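Local structure of putative oxidoreductase yhhX (Escherichia coli K-12, 3F4L) at residues S77-A82 with A105-A110; N124-S129 with E319-T324; S199-A204 with T225-K230; E254-A259 with P266-D271; L277-V280 with T286-E289. The protein is a probable NAD(P)-dependent oxidoreductase of the Gfo/Idh/MocA family, perhaps acting as a scyllo-inositol dehydrogenase that uses NADP+. All coordinates share one frame; numbering follows the deposited sequence.

Interaction 1: S77-A82 with A105-A110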
# COMPACT_ATOMS: atom_id res chain seq x y z
N SER A 77 -17.19 30.27 1.27
CA SER A 77 -17.13 31.60 1.85
C SER A 77 -15.92 31.79 2.76
O SER A 77 -15.74 32.87 3.34
CB SER A 77 -18.43 31.91 2.60
OG SER A 77 -18.65 31.02 3.68
N HIS A 78 -15.09 30.76 2.88
CA HIS A 78 -13.91 30.85 3.73
C HIS A 78 -12.95 31.97 3.35
O HIS A 78 -12.52 32.73 4.21
CB HIS A 78 -13.15 29.52 3.74
CG HIS A 78 -13.83 28.43 4.50
ND1 HIS A 78 -13.25 27.20 4.73
CD2 HIS A 78 -15.06 28.38 5.08
CE1 HIS A 78 -14.09 26.44 5.42
NE2 HIS A 78 -15.19 27.14 5.65
N PHE A 79 -12.62 32.08 2.07
CA PHE A 79 -11.70 33.14 1.67
C PHE A 79 -12.25 34.52 2.00
O PHE A 79 -11.55 35.35 2.59
CB PHE A 79 -11.42 33.08 0.16
CG PHE A 79 -10.59 34.23 -0.32
CD1 PHE A 79 -9.23 34.29 -0.03
CD2 PHE A 79 -11.17 35.29 -1.02
CE1 PHE A 79 -8.46 35.38 -0.42
CE2 PHE A 79 -10.41 36.39 -1.42
CZ PHE A 79 -9.06 36.43 -1.12
N GLU A 80 -13.50 34.74 1.62
CA GLU A 80 -14.16 36.02 1.85
C GLU A 80 -14.22 36.42 3.32
O GLU A 80 -13.86 37.55 3.67
CB GLU A 80 -15.58 35.99 1.26
CG GLU A 80 -16.29 37.33 1.25
CD GLU A 80 -15.53 38.39 0.45
OE1 GLU A 80 -16.00 39.55 0.40
OE2 GLU A 80 -14.47 38.06 -0.13
N TYR A 81 -14.66 35.52 4.18
CA TYR A 81 -14.73 35.83 5.60
C TYR A 81 -13.33 36.01 6.21
O TYR A 81 -13.12 36.90 7.04
CB TYR A 81 -15.47 34.73 6.37
CG TYR A 81 -16.98 34.80 6.25
CD1 TYR A 81 -17.66 35.98 6.55
CD2 TYR A 81 -17.72 33.69 5.83
CE1 TYR A 81 -19.05 36.05 6.44
CE2 TYR A 81 -19.11 33.75 5.72
CZ TYR A 81 -19.76 34.93 6.03
OH TYR A 81 -21.13 35.00 5.93
N ALA A 82 -12.38 35.16 5.82
CA ALA A 82 -11.02 35.26 6.35
C ALA A 82 -10.40 36.61 5.99
O ALA A 82 -9.80 37.27 6.84
CB ALA A 82 -10.16 34.13 5.79
N ALA A 105 -4.87 31.23 -1.10
CA ALA A 105 -4.17 30.92 0.14
C ALA A 105 -2.96 31.84 0.25
O ALA A 105 -2.72 32.46 1.28
CB ALA A 105 -3.72 29.47 0.14
N LYS A 106 -2.21 31.94 -0.85
CA LYS A 106 -1.03 32.79 -0.86
C LYS A 106 -1.41 34.24 -0.59
O LYS A 106 -0.66 34.96 0.06
CB LYS A 106 -0.31 32.67 -2.21
CG LYS A 106 0.28 31.29 -2.44
CD LYS A 106 1.13 31.22 -3.71
CE LYS A 106 1.81 29.87 -3.81
NZ LYS A 106 2.50 29.65 -5.10
N GLU A 107 -2.58 34.65 -1.07
CA GLU A 107 -3.07 36.01 -0.88
C GLU A 107 -3.43 36.27 0.59
O GLU A 107 -3.19 37.35 1.12
CB GLU A 107 -4.30 36.24 -1.75
CG GLU A 107 -4.73 37.69 -1.82
CD GLU A 107 -5.93 37.88 -2.74
OE1 GLU A 107 -5.96 37.22 -3.81
OE2 GLU A 107 -6.82 38.69 -2.40
N LEU A 108 -4.00 35.26 1.23
CA LEU A 108 -4.39 35.36 2.63
C LEU A 108 -3.14 35.53 3.52
O LEU A 108 -3.14 36.34 4.44
CB LEU A 108 -5.16 34.10 3.03
CG LEU A 108 -6.59 34.19 3.59
CD1 LEU A 108 -7.42 35.20 2.83
CD2 LEU A 108 -7.22 32.81 3.53
N PHE A 109 -2.09 34.76 3.24
CA PHE A 109 -0.86 34.85 4.02
C PHE A 109 -0.16 36.21 3.83
O PHE A 109 0.34 36.79 4.80
CB PHE A 109 0.10 33.72 3.63
CG PHE A 109 -0.37 32.35 4.05
CD1 PHE A 109 -0.62 32.08 5.40
CD2 PHE A 109 -0.52 31.34 3.12
CE1 PHE A 109 -1.01 30.80 5.80
CE2 PHE A 109 -0.91 30.06 3.51
CZ PHE A 109 -1.16 29.79 4.86
N ALA A 110 -0.14 36.72 2.60
CA ALA A 110 0.48 38.01 2.34
C ALA A 110 -0.23 39.11 3.13
O ALA A 110 0.41 39.94 3.79
CB ALA A 110 0.43 38.32 0.85
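Phe79 and Ala82 meet Leu108 in the apolar part of this contact. The two methyls of Leu108 divide the work. CD1 sits obliquely against the Phe79 ring, with Leu108 CD1 3.4 Å from Phe79 CE1. CD2 faces the methyl of Ala82, with Leu108 CD2 to Ala82 CB at 3.9 Å. The ring gets there because CG of Phe79 stands anti to the backbone N (chi1 174°), which carries it across the gap between the helices.

The polar part is a single ring-edge contact. Glu107 stretches out an extended chain and brings OE2 close to the plane of the Phe79 ring, 3.4 Å from Phe79 CZ. The carboxylate plane stands at 80° to the ring. Lys83 forms a long, weak ion pair with the same oxygen. Replacing Phe79 by alanine would probably open a gap beside Leu108 CD1 and leave the Glu107 carboxylate without its ring edge.

The axes of 78-82 and 105-110 run nearly parallel, 9° apart, with a closest approach of 10.9 Å. Toward the sheet, Ala82 rests on Val92 of strand 91-94. Neighbouring parallel helices on one side of a parallel sheet are characteristic of the Rossmann fold.

Interaction 2: N124-S129 with E319-T324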
# COMPACT_ATOMS: atom_id res chain seq x y z
N ASN A 124 -6.60 19.96 13.43
CA ASN A 124 -6.73 19.30 14.72
C ASN A 124 -6.23 17.86 14.73
O ASN A 124 -5.86 17.35 15.79
CB ASN A 124 -8.19 19.35 15.19
CG ASN A 124 -9.16 18.67 14.22
OD1 ASN A 124 -9.17 18.96 13.03
ND2 ASN A 124 -10.00 17.78 14.75
N ARG A 125 -6.18 17.19 13.58
CA ARG A 125 -5.73 15.80 13.58
C ARG A 125 -4.23 15.66 13.82
O ARG A 125 -3.68 14.55 13.81
CB ARG A 125 -6.17 15.10 12.28
CG ARG A 125 -7.69 15.17 12.06
CD ARG A 125 -8.27 13.96 11.31
NE ARG A 125 -8.37 12.81 12.20
CZ ARG A 125 -9.51 12.26 12.60
NH1 ARG A 125 -10.68 12.72 12.18
NH2 ARG A 125 -9.48 11.25 13.45
N ARG A 126 -3.57 16.79 14.04
CA ARG A 126 -2.15 16.75 14.36
C ARG A 126 -2.08 16.34 15.81
O ARG A 126 -1.02 16.04 16.34
CB ARG A 126 -1.52 18.13 14.17
CG ARG A 126 -1.31 18.47 12.71
CD ARG A 126 -0.41 19.68 12.54
NE ARG A 126 -0.18 19.95 11.12
CZ ARG A 126 0.79 20.74 10.67
NH1 ARG A 126 1.62 21.32 11.52
NH2 ARG A 126 0.94 20.93 9.37
N PHE A 127 -3.24 16.33 16.46
CA PHE A 127 -3.31 15.94 17.85
C PHE A 127 -4.16 14.68 18.05
O PHE A 127 -4.73 14.49 19.12
CB PHE A 127 -3.83 17.11 18.70
CG PHE A 127 -2.97 18.33 18.60
CD1 PHE A 127 -1.65 18.30 19.05
CD2 PHE A 127 -3.44 19.48 17.98
CE1 PHE A 127 -0.81 19.40 18.89
CE2 PHE A 127 -2.60 20.60 17.81
CZ PHE A 127 -1.29 20.55 18.27
N ASP A 128 -4.24 13.85 17.02
CA ASP A 128 -4.95 12.57 17.10
C ASP A 128 -4.00 11.64 17.85
O ASP A 128 -2.79 11.65 17.58
CB ASP A 128 -5.22 11.98 15.71
CG ASP A 128 -6.62 12.27 15.21
OD1 ASP A 128 -7.49 12.68 16.03
OD2 ASP A 128 -6.87 12.07 14.00
N SER A 129 -4.52 10.85 18.78
CA SER A 129 -3.68 9.95 19.57
C SER A 129 -2.91 8.94 18.72
O SER A 129 -1.75 8.66 19.00
CB SER A 129 -4.51 9.19 20.61
OG SER A 129 -5.52 8.44 19.99
N GLU A 319 3.33 27.96 7.15
CA GLU A 319 2.76 28.44 5.89
C GLU A 319 3.08 27.47 4.75
O GLU A 319 2.20 27.11 3.96
CB GLU A 319 3.31 29.84 5.56
CG GLU A 319 2.68 30.54 4.35
CD GLU A 319 3.28 31.93 4.09
OE1 GLU A 319 3.38 32.72 5.05
OE2 GLU A 319 3.63 32.24 2.92
N SER A 320 4.34 27.04 4.66
CA SER A 320 4.76 26.13 3.61
C SER A 320 4.01 24.80 3.62
O SER A 320 3.76 24.21 2.58
CB SER A 320 6.27 25.85 3.70
OG SER A 320 6.62 25.20 4.91
N GLU A 321 3.64 24.33 4.81
CA GLU A 321 2.90 23.07 4.91
C GLU A 321 1.50 23.25 4.32
O GLU A 321 0.96 22.35 3.67
CB GLU A 321 2.80 22.63 6.38
CG GLU A 321 4.17 22.47 7.03
CD GLU A 321 4.10 22.11 8.50
OE1 GLU A 321 3.40 22.79 9.27
OE2 GLU A 321 4.78 21.14 8.90
N VAL A 322 0.91 24.41 4.54
CA VAL A 322 -0.42 24.68 4.03
C VAL A 322 -0.40 24.75 2.51
O VAL A 322 -1.23 24.16 1.85
CB VAL A 322 -0.99 26.00 4.61
CG1 VAL A 322 -2.38 26.26 4.07
CG2 VAL A 322 -1.01 25.92 6.12
N LEU A 323 0.58 25.48 1.96
CA LEU A 323 0.68 25.62 0.51
C LEU A 323 1.00 24.29 -0.17
O LEU A 323 0.51 24.01 -1.27
CB LEU A 323 1.75 26.66 0.16
CG LEU A 323 1.43 28.10 0.60
CD1 LEU A 323 2.59 29.03 0.27
CD2 LEU A 323 0.17 28.57 -0.08
N THR A 324 1.83 23.47 0.47
CA THR A 324 2.19 22.18 -0.11
C THR A 324 0.94 21.29 -0.17
O THR A 324 0.71 20.59 -1.15
CB THR A 324 3.31 21.49 0.69
OG1 THR A 324 4.52 22.25 0.60
CG2 THR A 324 3.55 20.10 0.16
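Arg126 and Glu321 both place CG anti to the carbonyl carbon (chi1 -76° and -58°), and both chains run extended toward each other. They bridge a wide gap, since the nearest CA atoms, those of Arg126 and Glu321, are 12.4 Å apart. The charged ends carry the contact, with Glu321 CB also at the guanidinium edge.

The guanidinium grips one oxygen end-on with two nitrogens. Arg126 NH2 donates to Glu321 OE1 at 3.1 Å, and Arg126 NH1 donates to Glu321 OE1 at 3.2 Å. Neither bond is straight. The oxygen lies in the guanidinium plane, but both nitrogens approach it from above the same face of the carboxylate. The two flat groups stand almost perpendicular, 89° apart.

Each end has a second partner. Arg126 NE forms a salt bridge with Asp181, and the backbone N of Lys318 also bonds to Glu321 OE1. Two carboxylates thus probably offset the arginine's charge in this buried place. Ser185 of helix 171-187 packs against both residues.

This is a buried salt bridge between distant parts of the chain. It ties the loop leading from strand 119-121, the last of the Rossmann sheet, to helix 319-331 near the C-terminus.

Interaction 3: S199-A204 with T225-K230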
# COMPACT_ATOMS: atom_id res chain seq x y z
N SER A 199 -13.63 6.58 -8.18
CA SER A 199 -15.01 6.66 -7.71
C SER A 199 -15.57 5.26 -7.93
O SER A 199 -15.90 4.88 -9.05
CB SER A 199 -15.79 7.68 -8.55
OG SER A 199 -17.13 7.77 -8.12
N LEU A 200 -15.65 4.48 -6.85
CA LEU A 200 -16.09 3.09 -6.92
C LEU A 200 -17.55 2.76 -6.62
O LEU A 200 -18.15 1.95 -7.31
CB LEU A 200 -15.22 2.24 -5.99
CG LEU A 200 -13.72 2.16 -6.28
CD1 LEU A 200 -13.03 1.42 -5.13
CD2 LEU A 200 -13.48 1.46 -7.59
N ARG A 201 -18.10 3.35 -5.56
CA ARG A 201 -19.47 3.06 -5.17
C ARG A 201 -20.54 3.53 -6.15
O ARG A 201 -21.47 2.79 -6.45
CB ARG A 201 -19.74 3.66 -3.79
CG ARG A 201 -18.92 3.03 -2.68
CD ARG A 201 -19.22 3.71 -1.36
NE ARG A 201 -18.92 5.14 -1.44
CZ ARG A 201 -19.21 6.01 -0.47
NH1 ARG A 201 -19.81 5.61 0.64
NH2 ARG A 201 -18.90 7.29 -0.63
N ASN A 202 -20.41 4.77 -6.62
CA ASN A 202 -21.38 5.32 -7.56
C ASN A 202 -20.63 6.16 -8.57
O ASN A 202 -20.16 7.26 -8.25
CB ASN A 202 -22.40 6.19 -6.84
CG ASN A 202 -23.54 6.61 -7.74
OD1 ASN A 202 -23.34 6.81 -8.94
ND2 ASN A 202 -24.74 6.77 -7.18
N LYS A 203 -20.53 5.66 -9.80
CA LYS A 203 -19.80 6.37 -10.85
C LYS A 203 -20.29 7.78 -11.15
O LYS A 203 -19.62 8.54 -11.85
CB LYS A 203 -19.80 5.54 -12.14
CG LYS A 203 -18.74 4.44 -12.16
CD LYS A 203 -17.35 5.02 -12.00
CE LYS A 203 -16.26 3.96 -12.10
NZ LYS A 203 -16.35 2.93 -11.03
N ALA A 204 -21.44 8.16 -10.61
CA ALA A 204 -21.96 9.50 -10.85
C ALA A 204 -21.36 10.50 -9.86
O ALA A 204 -21.37 11.70 -10.11
CB ALA A 204 -23.48 9.50 -10.74
N THR A 225 -7.49 6.14 1.54
CA THR A 225 -8.80 5.91 2.12
C THR A 225 -9.70 5.26 1.09
O THR A 225 -9.53 5.43 -0.11
CB THR A 225 -9.51 7.21 2.60
OG1 THR A 225 -10.30 7.75 1.54
CG2 THR A 225 -8.52 8.23 3.08
N SER A 226 -10.67 4.51 1.59
CA SER A 226 -11.62 3.83 0.73
C SER A 226 -12.86 3.65 1.58
O SER A 226 -12.76 3.56 2.80
CB SER A 226 -11.08 2.46 0.31
OG SER A 226 -12.08 1.70 -0.36
N HIS A 227 -14.03 3.63 0.95
CA HIS A 227 -15.27 3.41 1.68
C HIS A 227 -15.67 1.95 1.53
O HIS A 227 -16.81 1.58 1.81
CB HIS A 227 -16.40 4.31 1.14
CG HIS A 227 -16.23 5.76 1.47
ND1 HIS A 227 -15.22 6.53 0.94
CD2 HIS A 227 -16.93 6.57 2.30
CE1 HIS A 227 -15.31 7.76 1.42
NE2 HIS A 227 -16.34 7.81 2.24
N LEU A 228 -14.73 1.12 1.07
CA LEU A 228 -15.02 -0.30 0.87
C LEU A 228 -13.97 -1.20 1.52
O LEU A 228 -13.31 -1.98 0.85
CB LEU A 228 -15.12 -0.60 -0.63
CG LEU A 228 -16.26 0.11 -1.36
CD1 LEU A 228 -16.12 -0.10 -2.86
CD2 LEU A 228 -17.61 -0.43 -0.85
N VAL A 229 -13.85 -1.09 2.84
CA VAL A 229 -12.89 -1.88 3.60
C VAL A 229 -13.62 -2.54 4.77
O VAL A 229 -13.83 -1.93 5.81
CB VAL A 229 -11.74 -0.97 4.13
CG1 VAL A 229 -10.80 -1.75 5.04
CG2 VAL A 229 -10.97 -0.40 2.95
N LYS A 230 -14.01 -3.79 4.57
CA LYS A 230 -14.74 -4.53 5.59
C LYS A 230 -13.82 -4.90 6.75
O LYS A 230 -14.22 -4.85 7.91
CB LYS A 230 -15.37 -5.78 4.99
CG LYS A 230 -16.37 -6.47 5.90
CD LYS A 230 -17.53 -5.53 6.26
CE LYS A 230 -18.60 -6.28 7.06
NZ LYS A 230 -19.79 -5.44 7.37
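Arg201 lays its guanidinium flat on the ring of His227, and this stack is the close part of the contact. The group centres are 4.0 Å apart and the planes are 27° from parallel. His227 CG sits over the guanidinium centre. Arg201 NH2 lies over the ring toward its rim, and Arg201 NH1 comes within 3.5 Å of His227 CD2. The chain of Arg201 bends at chi3 (-59°), turning its end over the imidazole.

Packing is looser around Leu228. Leu228 CD1 is 4.0 Å from Leu200 CB, and Leu228 CD2 is 4.1 Å from Arg201 CG. Here Asp218 and Lys241 of the second subunit pack on Leu200 and Leu228 respectively. On the solvent side Lys203 NZ bonds to Ser199 O and forms a salt bridge with Asp218 of that subunit.

Arg201 NE pairs with Asp208 and NH1 bonds to Arg157 O, while His227 ND1 bonds to Asp208 O. A leucine in place of Arg201 is likely to uncover the His227 face and leave the Asp208 carboxylate without its charged mate. This cation-aromatic stack, its charge probably offset by Asp208 and its ring turned by the ND1 bond, sets the two loops together beside the subunit interface.

Interaction 4: E254-A259 with P266-D271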
# COMPACT_ATOMS: atom_id res chain seq x y z
N GLU A 254 -13.54 11.65 18.52
CA GLU A 254 -14.75 11.78 17.72
C GLU A 254 -15.81 10.79 18.20
O GLU A 254 -17.00 11.12 18.26
CB GLU A 254 -14.47 11.55 16.24
CG GLU A 254 -15.67 11.85 15.34
CD GLU A 254 -15.44 11.44 13.88
OE1 GLU A 254 -14.35 11.73 13.34
OE2 GLU A 254 -16.35 10.84 13.28
N THR A 255 -15.38 9.58 18.53
CA THR A 255 -16.31 8.57 19.01
C THR A 255 -16.97 9.06 20.30
O THR A 255 -18.18 8.95 20.46
CB THR A 255 -15.59 7.21 19.25
OG1 THR A 255 -15.09 6.71 18.01
CG2 THR A 255 -16.55 6.18 19.85
N SER A 256 -16.18 9.62 21.21
CA SER A 256 -16.76 10.11 22.45
C SER A 256 -17.71 11.28 22.21
O SER A 256 -18.82 11.32 22.76
CB SER A 256 -15.66 10.56 23.41
OG SER A 256 -14.83 9.47 23.76
N LEU A 257 -17.27 12.24 21.39
CA LEU A 257 -18.08 13.41 21.08
C LEU A 257 -19.45 13.00 20.53
O LEU A 257 -20.47 13.53 20.96
CB LEU A 257 -17.36 14.32 20.07
CG LEU A 257 -16.10 15.03 20.59
CD1 LEU A 257 -15.44 15.84 19.48
CD2 LEU A 257 -16.48 15.94 21.76
N LYS A 258 -19.46 12.03 19.61
CA LYS A 258 -20.72 11.55 19.04
C LYS A 258 -21.59 10.86 20.07
O LYS A 258 -22.81 10.86 19.97
CB LYS A 258 -20.45 10.59 17.88
CG LYS A 258 -20.19 11.26 16.55
CD LYS A 258 -20.10 10.25 15.43
CE LYS A 258 -20.27 10.93 14.08
NZ LYS A 258 -21.62 11.58 13.96
N ALA A 259 -20.95 10.25 21.07
CA ALA A 259 -21.65 9.54 22.13
C ALA A 259 -22.08 10.50 23.24
O ALA A 259 -22.57 10.08 24.29
CB ALA A 259 -20.76 8.45 22.71
N PRO A 266 -15.13 12.00 32.63
CA PRO A 266 -14.56 10.66 32.78
C PRO A 266 -14.87 9.76 31.57
O PRO A 266 -16.00 9.71 31.10
CB PRO A 266 -15.21 10.15 34.07
CG PRO A 266 -16.52 10.89 34.11
CD PRO A 266 -16.11 12.28 33.69
N GLY A 267 -13.84 9.08 31.07
CA GLY A 267 -14.02 8.19 29.94
C GLY A 267 -13.88 8.83 28.57
O GLY A 267 -13.96 8.13 27.56
N PHE A 268 -13.68 10.14 28.52
CA PHE A 268 -13.55 10.83 27.23
C PHE A 268 -12.40 10.24 26.41
O PHE A 268 -11.29 10.10 26.90
CB PHE A 268 -13.29 12.33 27.40
CG PHE A 268 -13.27 13.10 26.10
CD1 PHE A 268 -14.45 13.29 25.37
CD2 PHE A 268 -12.08 13.61 25.58
CE1 PHE A 268 -14.44 13.97 24.14
CE2 PHE A 268 -12.06 14.29 24.35
CZ PHE A 268 -13.24 14.47 23.63
N ALA A 269 -12.69 9.89 25.16
CA ALA A 269 -11.68 9.34 24.27
C ALA A 269 -10.97 8.11 24.86
O ALA A 269 -9.79 7.90 24.60
CB ALA A 269 -10.66 10.42 23.90
N ALA A 270 -11.70 7.32 25.65
CA ALA A 270 -11.12 6.11 26.25
C ALA A 270 -10.63 5.25 25.10
O ALA A 270 -11.36 4.99 24.15
CB ALA A 270 -12.19 5.35 27.06
N ASP A 271 -9.38 4.79 25.19
CA ASP A 271 -8.79 3.98 24.12
C ASP A 271 -8.07 2.77 24.72
O ASP A 271 -7.27 2.91 25.63
CB ASP A 271 -7.80 4.85 23.34
CG ASP A 271 -7.44 4.27 21.99
OD1 ASP A 271 -7.28 3.03 21.89
OD2 ASP A 271 -7.29 5.07 21.03
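Ser256 OG accepts a hydrogen bond from the backbone N of Ala269. The bond is short, with Ala269 N to Ser256 OG at 2.6 Å, and bent, with an N-H...O angle of 146°. OG stands anti to the carbonyl carbon of Ser256 (chi1 -63°), which turns the hydroxyl from the helix toward the loop. The other part of the first shell is the ring of Phe268. Ser256 CB lies obliquely to it, 3.6 Å from Phe268 CD1. Leu257 CD2 comes to the ring edge near its plane, 3.7 Å from Phe268 CE1. Two successive helix residues thus touch the ring.

The loop that supplies these groups is a type II beta turn from Gly267 to Ala270, closed by Ala270 N bonding to Gly267 O at 3.1 Å. The turn lies beside the short helix 253-258, and the chain folds back on this helix before it enters strand 275-280. Gly267 has a positive phi. There a side chain would press on the carbonyl oxygen of Pro266.

The Phe268 ring is placed by its first torsion, which sets CG anti to the backbone N (chi1 -175°) and sends the ring back to the helix. Further out, Ile261 and Pro263 from the connecting loop pack on Phe268. Tyr21 of helix 12-22 touches both Phe268 and Leu257, so the N-terminal Rossmann domain also borders this contact. Ser256 OG has a further, weak hydrogen bond with Gln252 O, just before the helix starts.

Interaction 5: L277-V280 with T286-E289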
# COMPACT_ATOMS: atom_id res chain seq x y z
N LEU A 277 5.72 -2.04 18.65
CA LEU A 277 7.03 -1.75 18.12
C LEU A 277 7.90 -3.01 18.20
O LEU A 277 7.80 -3.79 19.15
CB LEU A 277 7.64 -0.62 18.95
CG LEU A 277 8.84 0.22 18.52
CD1 LEU A 277 8.55 0.97 17.23
CD2 LEU A 277 9.14 1.22 19.64
N GLU A 278 8.72 -3.22 17.18
CA GLU A 278 9.64 -4.34 17.16
C GLU A 278 10.86 -3.83 16.43
O GLU A 278 10.79 -3.50 15.25
CB GLU A 278 9.06 -5.55 16.42
CG GLU A 278 9.91 -6.80 16.59
CD GLU A 278 9.29 -8.06 16.02
OE1 GLU A 278 8.11 -8.34 16.31
OE2 GLU A 278 10.00 -8.79 15.29
N TYR A 279 11.97 -3.74 17.15
CA TYR A 279 13.20 -3.23 16.56
C TYR A 279 14.43 -3.97 17.07
O TYR A 279 14.38 -4.71 18.07
CB TYR A 279 13.34 -1.74 16.85
CG TYR A 279 13.44 -1.42 18.33
CD1 TYR A 279 12.30 -1.36 19.13
CD2 TYR A 279 14.68 -1.18 18.93
CE1 TYR A 279 12.38 -1.07 20.48
CE2 TYR A 279 14.77 -0.89 20.29
CZ TYR A 279 13.62 -0.84 21.06
OH TYR A 279 13.70 -0.53 22.39
N VAL A 280 15.54 -3.75 16.38
CA VAL A 280 16.82 -4.36 16.75
C VAL A 280 17.62 -3.30 17.51
O VAL A 280 17.93 -2.25 16.95
CB VAL A 280 17.59 -4.79 15.48
CG1 VAL A 280 18.88 -5.51 15.86
CG2 VAL A 280 16.71 -5.69 14.61
N THR A 286 16.52 -8.39 19.28
CA THR A 286 15.21 -7.89 18.86
C THR A 286 14.39 -7.56 20.10
O THR A 286 14.24 -8.39 21.00
CB THR A 286 14.46 -8.92 17.98
OG1 THR A 286 15.04 -8.95 16.67
CG2 THR A 286 12.98 -8.55 17.85
N VAL A 287 13.89 -6.33 20.15
CA VAL A 287 13.09 -5.86 21.28
C VAL A 287 11.64 -5.58 20.86
O VAL A 287 11.37 -5.01 19.81
CB VAL A 287 13.70 -4.58 21.89
CG1 VAL A 287 12.77 -3.99 22.93
CG2 VAL A 287 15.04 -4.89 22.52
N ARG A 288 10.72 -6.00 21.72
CA ARG A 288 9.31 -5.80 21.48
C ARG A 288 8.79 -4.80 22.52
O ARG A 288 9.09 -4.92 23.71
CB ARG A 288 8.60 -7.15 21.62
CG ARG A 288 7.34 -7.29 20.80
CD ARG A 288 7.46 -8.46 19.83
NE ARG A 288 6.19 -8.74 19.17
CZ ARG A 288 5.52 -7.86 18.44
NH1 ARG A 288 5.98 -6.63 18.27
NH2 ARG A 288 4.36 -8.21 17.88
N GLU A 289 8.02 -3.82 22.06
CA GLU A 289 7.46 -2.79 22.94
C GLU A 289 6.00 -2.53 22.59
O GLU A 289 5.64 -2.47 21.42
CB GLU A 289 8.21 -1.47 22.75
CG GLU A 289 9.06 -1.01 23.90
CD GLU A 289 9.35 0.48 23.83
OE1 GLU A 289 8.58 1.27 24.43
OE2 GLU A 289 10.33 0.88 23.17
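Tyr279 and Val287 rise together from the same face of the hairpin. From CB the ring starts in the crowded position, with CG between the backbone N and the carbonyl carbon (chi1 62°). This lays the ring over the neighbouring strand. Tyr279 CD1 passes 3.8 Å from Val287 O. CE1 and CZ come to Val287 CG1, and Val287 CB lies over the ring face in a CH-pi contact, 4.1 Å from the Tyr279 ring centroid. At the tip, Tyr279 OH is 3.6 Å from Val287 CG1 and 3.7 Å from Glu289 OE2. Glu289 OE2, oblique to the ring, takes its salt bridge from Lys142.

The strands form an antiparallel beta hairpin at one edge of the mixed sheet. Tyr279 and Val287 are a hydrogen-bonded pair, with Val287 N to Tyr279 O at 2.7 Å and nearly straight. Leu277 and Glu289 form the second such pair, on the same face.

On the other face, Glu278 and Arg288 form a salt bridge without a hydrogen bond, as Glu278 OE1 sits over one face of the guanidinium, 3.4 Å from Arg288 NH1. Glu278 OE2 forms a salt bridge with Lys230 of the second subunit, and Thr286 packs on that lysine.

Overall arrangement
Interaction 1 lies in the N-terminal Rossmann domain, interactions 3, 4 and 5 in the C-terminal alpha/beta domain. Interaction 2 is central, about 6 Å from the centre of the chain; its segments enclose interactions 3, 4 and 5 in sequence, and interaction 1 precedes it. It touches interaction 1 where Phe109 and Lys106 of helix 102-115 pack on helix 319-331, and interaction 4 through Ser129 and Asp271. Interaction 5 is the edge hairpin of the mixed sheet and interaction 3 joins two loops between its strands; their centres are about 36 Å apart and both reach the second subunit. Interactions 1 and 5 lie farthest apart, centres about 46 Å. The contacts run from the probable nucleotide-binding domain to the dimer interface.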